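TatD-related deoxyribonuclease (Thermotoga maritima, PDB 1J6O) probably acts as a metal-dependent deoxyribonuclease of the TatD family, hydrolysing phosphodiester bonds in DNA on a TIM-barrel scaffold. Local coordinates at residues F217-Q221 / P222-K226; P230-L233 / K234-V237; K62-D65 / R66-C69. All blocks are in the same frame, centred on the assembly; numbering follows the deposited sequence.

Contact 1. Residues F217-Q221 / P222-K226; sequences FLPPQ and PFRGK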
ATOM      1  N   PHE A 217       6.340   6.538   7.977  1.00 10.70           N
ATOM      2  CA  PHE A 217       5.866   5.814   9.155  1.00 12.62           C
ATOM      3  C   PHE A 217       6.381   4.374   9.402  1.00 12.86           C
ATOM      4  O   PHE A 217       6.965   3.763   8.507  1.00 11.64           O
ATOM      5  CB  PHE A 217       4.339   5.688   9.122  1.00 14.39           C
ATOM      6  CG  PHE A 217       3.597   6.944   8.772  1.00 17.54           C
ATOM      7  CD1 PHE A 217       3.776   8.113   9.494  1.00 18.93           C
ATOM      8  CD2 PHE A 217       2.734   6.944   7.672  1.00 19.41           C
ATOM      9  CE1 PHE A 217       3.108   9.298   9.123  1.00 21.63           C
ATOM     10  CE2 PHE A 217       2.073   8.098   7.298  1.00 20.06           C
ATOM     11  CZ  PHE A 217       2.259   9.284   8.021  1.00 21.96           C
ATOM     12  N   LEU A 218       6.180   3.910  10.636  1.00 13.29           N
ATOM     13  CA  LEU A 218       6.540   2.566  11.057  1.00 13.98           C
ATOM     14  C   LEU A 218       7.829   1.923  10.577  1.00 14.72           C
ATOM     15  O   LEU A 218       7.815   0.942   9.803  1.00 13.94           O
ATOM     16  CB  LEU A 218       5.394   1.660  10.633  1.00 17.72           C
ATOM     17  CG  LEU A 218       3.994   2.140  11.017  1.00 18.57           C
ATOM     18  CD1 LEU A 218       2.903   1.363  10.238  1.00 21.29           C
ATOM     19  CD2 LEU A 218       3.824   1.940  12.503  1.00 19.18           C
ATOM     20  N   PRO A 219       8.968   2.414  11.055  1.00 13.37           N
ATOM     21  CA  PRO A 219      10.297   1.926  10.692  1.00 13.46           C
ATOM     22  C   PRO A 219      10.496   0.526  11.256  1.00 14.03           C
ATOM     23  O   PRO A 219       9.816   0.160  12.217  1.00 11.99           O
ATOM     24  CB  PRO A 219      11.192   2.954  11.334  1.00 14.59           C
ATOM     25  CG  PRO A 219      10.393   3.393  12.600  1.00 14.13           C
ATOM     26  CD  PRO A 219       9.031   3.547  11.993  1.00 14.35           C
ATOM     27  N   PRO A 220      11.352  -0.301  10.615  1.00 13.09           N
ATOM     28  CA  PRO A 220      11.555  -1.647  11.164  1.00 15.62           C
ATOM     29  C   PRO A 220      12.374  -1.539  12.451  1.00 17.77           C
ATOM     30  O   PRO A 220      13.052  -0.524  12.685  1.00 18.03           O
ATOM     31  CB  PRO A 220      12.282  -2.403  10.040  1.00 13.95           C
ATOM     32  CG  PRO A 220      12.946  -1.339   9.254  1.00 12.11           C
ATOM     33  CD  PRO A 220      11.969  -0.175   9.279  1.00 12.18           C
ATOM     34  N   GLN A 221      12.303  -2.589  13.264  1.00 20.30           N
ATOM     35  CA  GLN A 221      12.995  -2.676  14.556  1.00 23.75           C
ATOM     36  C   GLN A 221      14.330  -1.979  14.779  1.00 23.84           C
ATOM     37  O   GLN A 221      14.467  -1.179  15.716  1.00 25.99           O
ATOM     38  CB  GLN A 221      13.142  -4.133  14.972  1.00 25.62           C
ATOM     39  CG  GLN A 221      13.476  -4.286  16.442  1.00 27.42           C
ATOM     40  CD  GLN A 221      12.516  -3.525  17.335  1.00 26.49           C
ATOM     41  OE1 GLN A 221      11.374  -3.271  16.966  1.00 27.49           O
ATOM     42  NE2 GLN A 221      12.975  -3.175  18.529  1.00 28.37           N
ATOM     43  N   PRO A 222      15.338  -2.273  13.947  1.00 24.06           N
ATOM     44  CA  PRO A 222      16.612  -1.595  14.188  1.00 24.00           C
ATOM     45  C   PRO A 222      16.563  -0.084  14.081  1.00 23.77           C
ATOM     46  O   PRO A 222      17.522   0.589  14.455  1.00 24.47           O
ATOM     47  CB  PRO A 222      17.547  -2.211  13.150  1.00 25.31           C
ATOM     48  CG  PRO A 222      16.633  -2.609  12.051  1.00 25.20           C
ATOM     49  CD  PRO A 222      15.408  -3.139  12.757  1.00 23.55           C
ATOM     50  N   PHE A 223      15.450   0.454  13.594  1.00 21.81           N
ATOM     51  CA  PHE A 223      15.336   1.896  13.458  1.00 20.59           C
ATOM     52  C   PHE A 223      14.126   2.510  14.140  1.00 19.19           C
ATOM     53  O   PHE A 223      13.600   3.504  13.659  1.00 19.61           O
ATOM     54  CB  PHE A 223      15.314   2.264  11.978  1.00 20.74           C
ATOM     55  CG  PHE A 223      16.623   2.045  11.289  1.00 21.94           C
ATOM     56  CD1 PHE A 223      17.665   2.959  11.436  1.00 22.46           C
ATOM     57  CD2 PHE A 223      16.835   0.891  10.541  1.00 21.62           C
ATOM     58  CE1 PHE A 223      18.909   2.723  10.848  1.00 22.74           C
ATOM     59  CE2 PHE A 223      18.065   0.645   9.955  1.00 22.40           C
ATOM     60  CZ  PHE A 223      19.107   1.560  10.106  1.00 23.55           C
ATOM     61  N   ARG A 224      13.673   1.947  15.261  1.00 19.56           N
ATOM     62  CA  ARG A 224      12.515   2.539  15.917  1.00 17.74           C
ATOM     63  C   ARG A 224      12.910   3.962  16.287  1.00 17.57           C
ATOM     64  O   ARG A 224      14.082   4.231  16.608  1.00 16.47           O
ATOM     65  CB  ARG A 224      12.110   1.761  17.172  1.00 19.81           C
ATOM     66  CG  ARG A 224      11.671   0.316  16.928  1.00 21.95           C
ATOM     67  CD  ARG A 224      10.602   0.217  15.856  1.00 22.79           C
ATOM     68  NE  ARG A 224       9.355   0.903  16.197  1.00 23.43           N
ATOM     69  CZ  ARG A 224       8.379   0.379  16.932  1.00 23.16           C
ATOM     70  NH1 ARG A 224       8.492  -0.850  17.425  1.00 23.63           N
ATOM     71  NH2 ARG A 224       7.279   1.078  17.155  1.00 23.09           N
ATOM     72  N   GLY A 225      11.940   4.869  16.224  1.00 15.12           N
ATOM     73  CA  GLY A 225      12.201   6.252  16.546  1.00 15.39           C
ATOM     74  C   GLY A 225      12.852   7.030  15.419  1.00 16.84           C
ATOM     75  O   GLY A 225      13.191   8.194  15.613  1.00 18.54           O
ATOM     76  N   LYS A 226      13.028   6.411  14.245  1.00 14.69           N
ATOM     77  CA  LYS A 226      13.653   7.093  13.109  1.00 14.87           C
ATOM     78  C   LYS A 226      12.682   7.158  11.955  1.00 12.23           C
ATOM     79  O   LYS A 226      11.721   6.394  11.913  1.00 11.44           O
ATOM     80  CB  LYS A 226      14.912   6.354  12.637  1.00 16.84           C
ATOM     81  CG  LYS A 226      16.031   6.263  13.687  1.00 22.25           C
ATOM     82  CD  LYS A 226      16.695   7.633  13.910  1.00 25.29           C
ATOM     83  CE  LYS A 226      17.599   7.639  15.155  1.00 29.71           C
ATOM     84  NZ  LYS A 226      18.509   6.466  15.233  1.00 30.64           N
TER
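Two backbone hydrogen bonds join Pro220 and Gln221 to Phe223 and Arg224. Phe223 N donates a hydrogen bond to Pro220 O at 2.7 Å, with an N-H...O angle of 156° and the donor tilted moderately from the carbonyl plane. The next bond, Arg224 N to Gln221 O, is longer at 3.3 Å; its donor stands well above the carbonyl plane, so no lone pair is addressed directly. Both have i to i+3 spacing and form a short single turn. A type II turn from Phe223 to Lys226 follows at once, closed by Lys226 N to Phe223 O at 3.0 Å, and Gly225 supplies the positive phi that such a turn needs.

Van der Waals packing is carried by the Pro219 ring. Its CG faces two carbonyl oxygens that lie to one side of it, Phe223 O at 3.4 Å and Lys226 O equally near, while its CB meets Phe223 CB at 4.2 Å, an apolar pair.

Among the polar side chains, Gln221 and Arg224 cross obliquely, their amide and guanidinium planes 82° apart. The Gln221 chain bends at its second torsion (chi2 52°), bringing OE1 to 3.6 Å from Arg224 CG and level with the guanidinium edge, a contact without a hydrogen bond. The Arg224 guanidinium makes its cation-pi contact with Tyr191.

The segment belongs to the long loop between strand 209-211 and helix 233-244. Thr190 OG1 and Tyr191 OH bind Gln221 N and Pro219 O, respectively, and Pro220 and Pro222 rest on Tyr235 of helix 233-244.

Contact 2. Residues P230-L233 / K234-V237; sequences PKYL and KYVV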
ATOM      1  N   PRO A 230      12.414   3.613   2.047  1.00  9.48           N
ATOM      2  CA  PRO A 230      12.506   2.397   1.235  1.00 11.56           C
ATOM      3  C   PRO A 230      13.669   1.456   1.445  1.00 14.69           C
ATOM      4  O   PRO A 230      13.457   0.251   1.478  1.00 14.13           O
ATOM      5  CB  PRO A 230      12.447   2.923  -0.197  1.00  9.89           C
ATOM      6  CG  PRO A 230      11.511   4.096  -0.049  1.00 10.30           C
ATOM      7  CD  PRO A 230      12.102   4.767   1.188  1.00  9.54           C
ATOM      8  N   LYS A 231      14.886   1.972   1.595  1.00 14.74           N
ATOM      9  CA  LYS A 231      16.010   1.056   1.786  1.00 17.52           C
ATOM     10  C   LYS A 231      15.931   0.210   3.057  1.00 18.63           C
ATOM     11  O   LYS A 231      16.650  -0.784   3.176  1.00 20.82           O
ATOM     12  CB  LYS A 231      17.331   1.816   1.768  1.00 19.47           C
ATOM     13  CG  LYS A 231      17.570   2.646   3.000  1.00 20.20           C
ATOM     14  CD  LYS A 231      18.892   3.382   2.898  1.00 23.58           C
ATOM     15  CE  LYS A 231      19.114   4.225   4.135  1.00 24.99           C
ATOM     16  NZ  LYS A 231      20.348   5.053   4.007  1.00 28.35           N
ATOM     17  N   TYR A 232      15.079   0.585   4.010  1.00 16.00           N
ATOM     18  CA  TYR A 232      14.975  -0.198   5.230  1.00 13.82           C
ATOM     19  C   TYR A 232      14.099  -1.400   4.994  1.00 13.21           C
ATOM     20  O   TYR A 232      13.870  -2.187   5.900  1.00 12.44           O
ATOM     21  CB  TYR A 232      14.379   0.600   6.385  1.00 15.17           C
ATOM     22  CG  TYR A 232      15.237   1.750   6.864  1.00 14.23           C
ATOM     23  CD1 TYR A 232      16.622   1.762   6.646  1.00 16.71           C
ATOM     24  CD2 TYR A 232      14.669   2.811   7.556  1.00 14.03           C
ATOM     25  CE1 TYR A 232      17.408   2.816   7.113  1.00 16.84           C
ATOM     26  CE2 TYR A 232      15.438   3.863   8.022  1.00 14.99           C
ATOM     27  CZ  TYR A 232      16.803   3.861   7.802  1.00 18.32           C
ATOM     28  OH  TYR A 232      17.569   4.896   8.283  1.00 20.50           O
ATOM     29  N   LEU A 233      13.597  -1.541   3.772  1.00 13.36           N
ATOM     30  CA  LEU A 233      12.745  -2.666   3.451  1.00 13.95           C
ATOM     31  C   LEU A 233      13.528  -3.979   3.623  1.00 13.57           C
ATOM     32  O   LEU A 233      12.931  -5.035   3.851  1.00 12.37           O
ATOM     33  CB  LEU A 233      12.248  -2.510   2.013  1.00 17.25           C
ATOM     34  CG  LEU A 233      10.891  -3.061   1.619  1.00 18.26           C
ATOM     35  CD1 LEU A 233       9.851  -2.804   2.701  1.00 16.55           C
ATOM     36  CD2 LEU A 233      10.512  -2.448   0.269  1.00 18.47           C
ATOM     37  N   LYS A 234      14.858  -3.911   3.517  1.00 12.52           N
ATOM     38  CA  LYS A 234      15.675  -5.124   3.666  1.00 13.79           C
ATOM     39  C   LYS A 234      15.435  -5.898   4.968  1.00 13.05           C
ATOM     40  O   LYS A 234      15.528  -7.122   4.989  1.00 12.14           O
ATOM     41  CB  LYS A 234      17.165  -4.785   3.552  1.00 16.68           C
ATOM     42  CG  LYS A 234      17.668  -3.866   4.632  1.00 20.39           C
ATOM     43  CD  LYS A 234      18.991  -3.204   4.229  1.00 27.14           C
ATOM     44  CE  LYS A 234      20.169  -4.136   4.349  1.00 29.40           C
ATOM     45  NZ  LYS A 234      20.070  -5.282   3.411  1.00 34.20           N
ATOM     46  N   TYR A 235      15.151  -5.182   6.046  1.00 11.34           N
ATOM     47  CA  TYR A 235      14.904  -5.785   7.344  1.00 12.05           C
ATOM     48  C   TYR A 235      13.592  -6.512   7.358  1.00 12.33           C
ATOM     49  O   TYR A 235      13.448  -7.512   8.078  1.00 11.54           O
ATOM     50  CB  TYR A 235      14.935  -4.702   8.438  1.00 13.32           C
ATOM     51  CG  TYR A 235      16.286  -4.020   8.495  1.00 15.62           C
ATOM     52  CD1 TYR A 235      17.404  -4.689   8.983  1.00 16.20           C
ATOM     53  CD2 TYR A 235      16.462  -2.744   7.966  1.00 16.26           C
ATOM     54  CE1 TYR A 235      18.674  -4.105   8.929  1.00 19.72           C
ATOM     55  CE2 TYR A 235      17.712  -2.157   7.907  1.00 19.84           C
ATOM     56  CZ  TYR A 235      18.814  -2.840   8.384  1.00 20.03           C
ATOM     57  OH  TYR A 235      20.047  -2.244   8.274  1.00 23.62           O
ATOM     58  N   VAL A 236      12.637  -6.019   6.563  1.00  9.96           N
ATOM     59  CA  VAL A 236      11.319  -6.647   6.489  1.00  9.85           C
ATOM     60  C   VAL A 236      11.484  -7.978   5.761  1.00 11.28           C
ATOM     61  O   VAL A 236      10.901  -8.991   6.159  1.00 10.44           O
ATOM     62  CB  VAL A 236      10.300  -5.733   5.726  1.00  9.88           C
ATOM     63  CG1 VAL A 236       8.963  -6.471   5.492  1.00  9.29           C
ATOM     64  CG2 VAL A 236      10.055  -4.465   6.571  1.00  8.23           C
ATOM     65  N   VAL A 237      12.254  -7.957   4.679  1.00 10.74           N
ATOM     66  CA  VAL A 237      12.491  -9.160   3.909  1.00 12.64           C
ATOM     67  C   VAL A 237      13.243 -10.184   4.794  1.00 15.14           C
ATOM     68  O   VAL A 237      12.928 -11.382   4.804  1.00 14.06           O
ATOM     69  CB  VAL A 237      13.347  -8.838   2.667  1.00 12.52           C
ATOM     70  CG1 VAL A 237      13.922 -10.133   2.074  1.00 12.87           C
ATOM     71  CG2 VAL A 237      12.497  -8.097   1.618  1.00  8.86           C
TER
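The start of helix 233-244 is built by residues 230-237, where a short 3-10 segment, 230-232, leads into the alpha-helix, and Tyr232 and Leu233 turn their carbonyls toward the amides of residues 235-237. Leu233 N bonds back to Pro230 O at 2.9 Å, an i to i+3 link that defines the 3-10 geometry. Tyr235 N then reaches Tyr232 O at 3.3 Å, again with i to i+3 spacing, and the donor is raised above the carbonyl plane. The change of helix type is recorded at Leu233 O, which has two donors. Val237 N approaches it at 3.1 Å, nearly along the C=O axis and with an N-H...O angle of 161°, the straight i to i+4 bond of an alpha-helix; Val236 N gives only a weak bond, bent to 128°.

In the TIM barrel to which this family belongs, this is the helix that follows strand 209-211, the eighth in sheet order. Its inward side carries Leu233, Val236 and Val237, all of which touch Leu211 of that strand. Leu233 CD1 also meets Val236 CG2 at 4.2 Å, one turn further on, and Leu233 and Val237 both reach Met13 of strand 13-18.

Tyr235 and Lys234 make the remaining contacts. The Tyr235 ring leans back along the helix, so that CD2 sits 3.4 Å from Tyr232 O, which lies near the plane of the ring at its edge. Lys234 CG lies 3.6 Å above one face of the same ring, offset toward the rim. The first torsion of Lys234 sets CG between the backbone N and the carbonyl carbon (chi1 63°), and the chain runs on extended to CD, which comes to 3.5 Å from Lys231 O.

Contact 3. Residues K62-D65 / R66-C69; sequences KTSD and RIFC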
ATOM      1  N   LYS A  62       6.195  11.761 -11.403  1.00 16.35           N
ATOM      2  CA  LYS A  62       6.608  12.122 -12.745  1.00 20.04           C
ATOM      3  C   LYS A  62       8.100  12.466 -12.860  1.00 19.99           C
ATOM      4  O   LYS A  62       8.619  12.583 -13.966  1.00 22.83           O
ATOM      5  CB  LYS A  62       5.696  13.246 -13.277  1.00 20.71           C
ATOM      6  CG  LYS A  62       4.304  12.680 -13.641  1.00 23.50           C
ATOM      7  CD  LYS A  62       3.192  13.725 -13.768  1.00 25.21           C
ATOM      8  CE  LYS A  62       3.407  14.660 -14.947  1.00 27.09           C
ATOM      9  NZ  LYS A  62       3.394  13.930 -16.249  1.00 28.04           N
ATOM     10  N   THR A  63       8.806  12.576 -11.740  1.00 19.09           N
ATOM     11  CA  THR A  63      10.236  12.900 -11.773  1.00 18.44           C
ATOM     12  C   THR A  63      11.175  11.685 -11.732  1.00 16.03           C
ATOM     13  O   THR A  63      12.396  11.825 -11.833  1.00 15.64           O
ATOM     14  CB  THR A  63      10.658  13.785 -10.577  1.00 19.64           C
ATOM     15  OG1 THR A  63      10.563  13.027  -9.362  1.00 20.44           O
ATOM     16  CG2 THR A  63       9.774  15.024 -10.485  1.00 19.91           C
ATOM     17  N   SER A  64      10.629  10.492 -11.583  1.00 13.23           N
ATOM     18  CA  SER A  64      11.489   9.313 -11.521  1.00 12.20           C
ATOM     19  C   SER A  64      10.860   8.140 -12.207  1.00 10.17           C
ATOM     20  O   SER A  64       9.684   7.876 -12.014  1.00 10.31           O
ATOM     21  CB  SER A  64      11.744   8.933 -10.053  1.00 13.90           C
ATOM     22  OG  SER A  64      12.244   7.603  -9.938  1.00 16.09           O
ATOM     23  N   ASP A  65      11.660   7.413 -12.979  1.00  8.01           N
ATOM     24  CA  ASP A  65      11.162   6.264 -13.677  1.00  9.66           C
ATOM     25  C   ASP A  65      10.801   5.137 -12.704  1.00 11.03           C
ATOM     26  O   ASP A  65      10.098   4.209 -13.079  1.00 13.96           O
ATOM     27  CB  ASP A  65      12.215   5.725 -14.635  1.00 11.66           C
ATOM     28  CG  ASP A  65      12.477   6.639 -15.824  1.00 11.79           C
ATOM     29  OD1 ASP A  65      11.665   7.547 -16.126  1.00 11.93           O
ATOM     30  OD2 ASP A  65      13.526   6.419 -16.475  1.00 11.07           O
ATOM     31  N   ARG A  66      11.290   5.218 -11.468  1.00 10.16           N
ATOM     32  CA  ARG A  66      11.014   4.181 -10.466  1.00  9.52           C
ATOM     33  C   ARG A  66       9.872   4.451  -9.506  1.00  9.12           C
ATOM     34  O   ARG A  66       9.608   3.642  -8.591  1.00  8.20           O
ATOM     35  CB  ARG A  66      12.275   3.888  -9.663  1.00  9.63           C
ATOM     36  CG  ARG A  66      13.369   3.297 -10.547  1.00 12.45           C
ATOM     37  CD  ARG A  66      14.577   2.895  -9.739  1.00 13.28           C
ATOM     38  NE  ARG A  66      15.584   2.334 -10.644  1.00 14.20           N
ATOM     39  CZ  ARG A  66      16.156   1.146 -10.495  1.00 18.24           C
ATOM     40  NH1 ARG A  66      15.843   0.363  -9.464  1.00 16.06           N
ATOM     41  NH2 ARG A  66      17.017   0.717 -11.411  1.00 19.21           N
ATOM     42  N   ILE A  67       9.175   5.562  -9.725  1.00  6.65           N
ATOM     43  CA  ILE A  67       8.056   5.899  -8.860  1.00  7.15           C
ATOM     44  C   ILE A  67       6.746   5.936  -9.652  1.00  8.89           C
ATOM     45  O   ILE A  67       6.679   6.563 -10.719  1.00  7.09           O
ATOM     46  CB  ILE A  67       8.256   7.280  -8.212  1.00  5.68           C
ATOM     47  CG1 ILE A  67       9.547   7.281  -7.361  1.00  7.41           C
ATOM     48  CG2 ILE A  67       7.077   7.597  -7.303  1.00  6.79           C
ATOM     49  CD1 ILE A  67       9.884   8.678  -6.835  1.00  9.66           C
ATOM     50  N   PHE A  68       5.743   5.214  -9.152  1.00  6.34           N
ATOM     51  CA  PHE A  68       4.424   5.170  -9.775  1.00  7.37           C
ATOM     52  C   PHE A  68       3.549   5.791  -8.702  1.00  8.51           C
ATOM     53  O   PHE A  68       3.963   5.890  -7.534  1.00  8.83           O
ATOM     54  CB  PHE A  68       4.005   3.748 -10.135  1.00  6.92           C
ATOM     55  CG  PHE A  68       4.872   3.171 -11.203  1.00  7.32           C
ATOM     56  CD1 PHE A  68       6.070   2.533 -10.874  1.00 11.67           C
ATOM     57  CD2 PHE A  68       4.554   3.378 -12.541  1.00  9.83           C
ATOM     58  CE1 PHE A  68       6.959   2.103 -11.878  1.00 11.50           C
ATOM     59  CE2 PHE A  68       5.427   2.957 -13.558  1.00 12.57           C
ATOM     60  CZ  PHE A  68       6.629   2.319 -13.218  1.00 12.53           C
ATOM     61  N   CYS A  69       2.326   6.145  -9.072  1.00  7.74           N
ATOM     62  CA  CYS A  69       1.413   6.797  -8.148  1.00  8.51           C
ATOM     63  C   CYS A  69       0.033   6.177  -7.876  1.00  8.81           C
ATOM     64  O   CYS A  69      -0.511   5.481  -8.726  1.00  7.19           O
ATOM     65  CB  CYS A  69       1.203   8.210  -8.744  1.00 10.54           C
ATOM     66  SG  CYS A  69       0.187   9.409  -7.871  1.00 18.69           S
TER
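Ser64 holds the following residues through two hydrogen bonds, one from its side chain and one from its backbone. Its OG accepts Arg66 N at 3.0 Å, with an N-H...O angle of 149°; the hydroxyl is swung opposite the backbone N (chi1 163°), which points OG at the amide two residues on. Ser64 O takes Ile67 N at 3.3 Å. That bond is straight at hydrogen, 168°, but its donor stands well above the carbonyl plane.

Farther out, the extended Arg66 chain carries its guanidinium to Ile41 O and to a salt bridge with Glu37. Ser64 O and Ile67 O are both bound by Lys97 NZ.

Packing is led by Ile67, whose CD1 presses against Ser64 CB at 3.7 Å; both side chains also rest on Ile33 of helix 29-34. The Phe68 ring turns back, placing CZ 4.0 Å from Asp65 O, and its plane stands about perpendicular to that of Phe43.

The geometry is that of a type I beta turn from Ser64 to Ile67, with an ST turn (Ser64 OG to Arg66 N) superposed on its first residues. It joins helix 51-61 to strand 67-71, an alpha-to-beta connection of the TIM barrel.

From the N terminus, contact 3 (62-69) comes first, closing the tight turn that takes helix 51-61 into strand 67-71. Contacts 1 (217-226) and 2 (230-237) follow much later, both after strand 209-211. Each contact is local and ends before the next begins, so the three run in series, neither nesting nor crossing. Contacts 1 and 2 touch, their centres 11 Å apart: Phe223 CE2 meets Tyr235 CE2 at 3.5 Å, and the Phe223 and Tyr232 rings stack, laying the long loop against helix 233-244, which contact 2 starts and which packs on strands 13-18 and 209-211. Contact 3 stands apart, its nearest atoms about 8 Å from contact 2 and about 15 Å from contact 1.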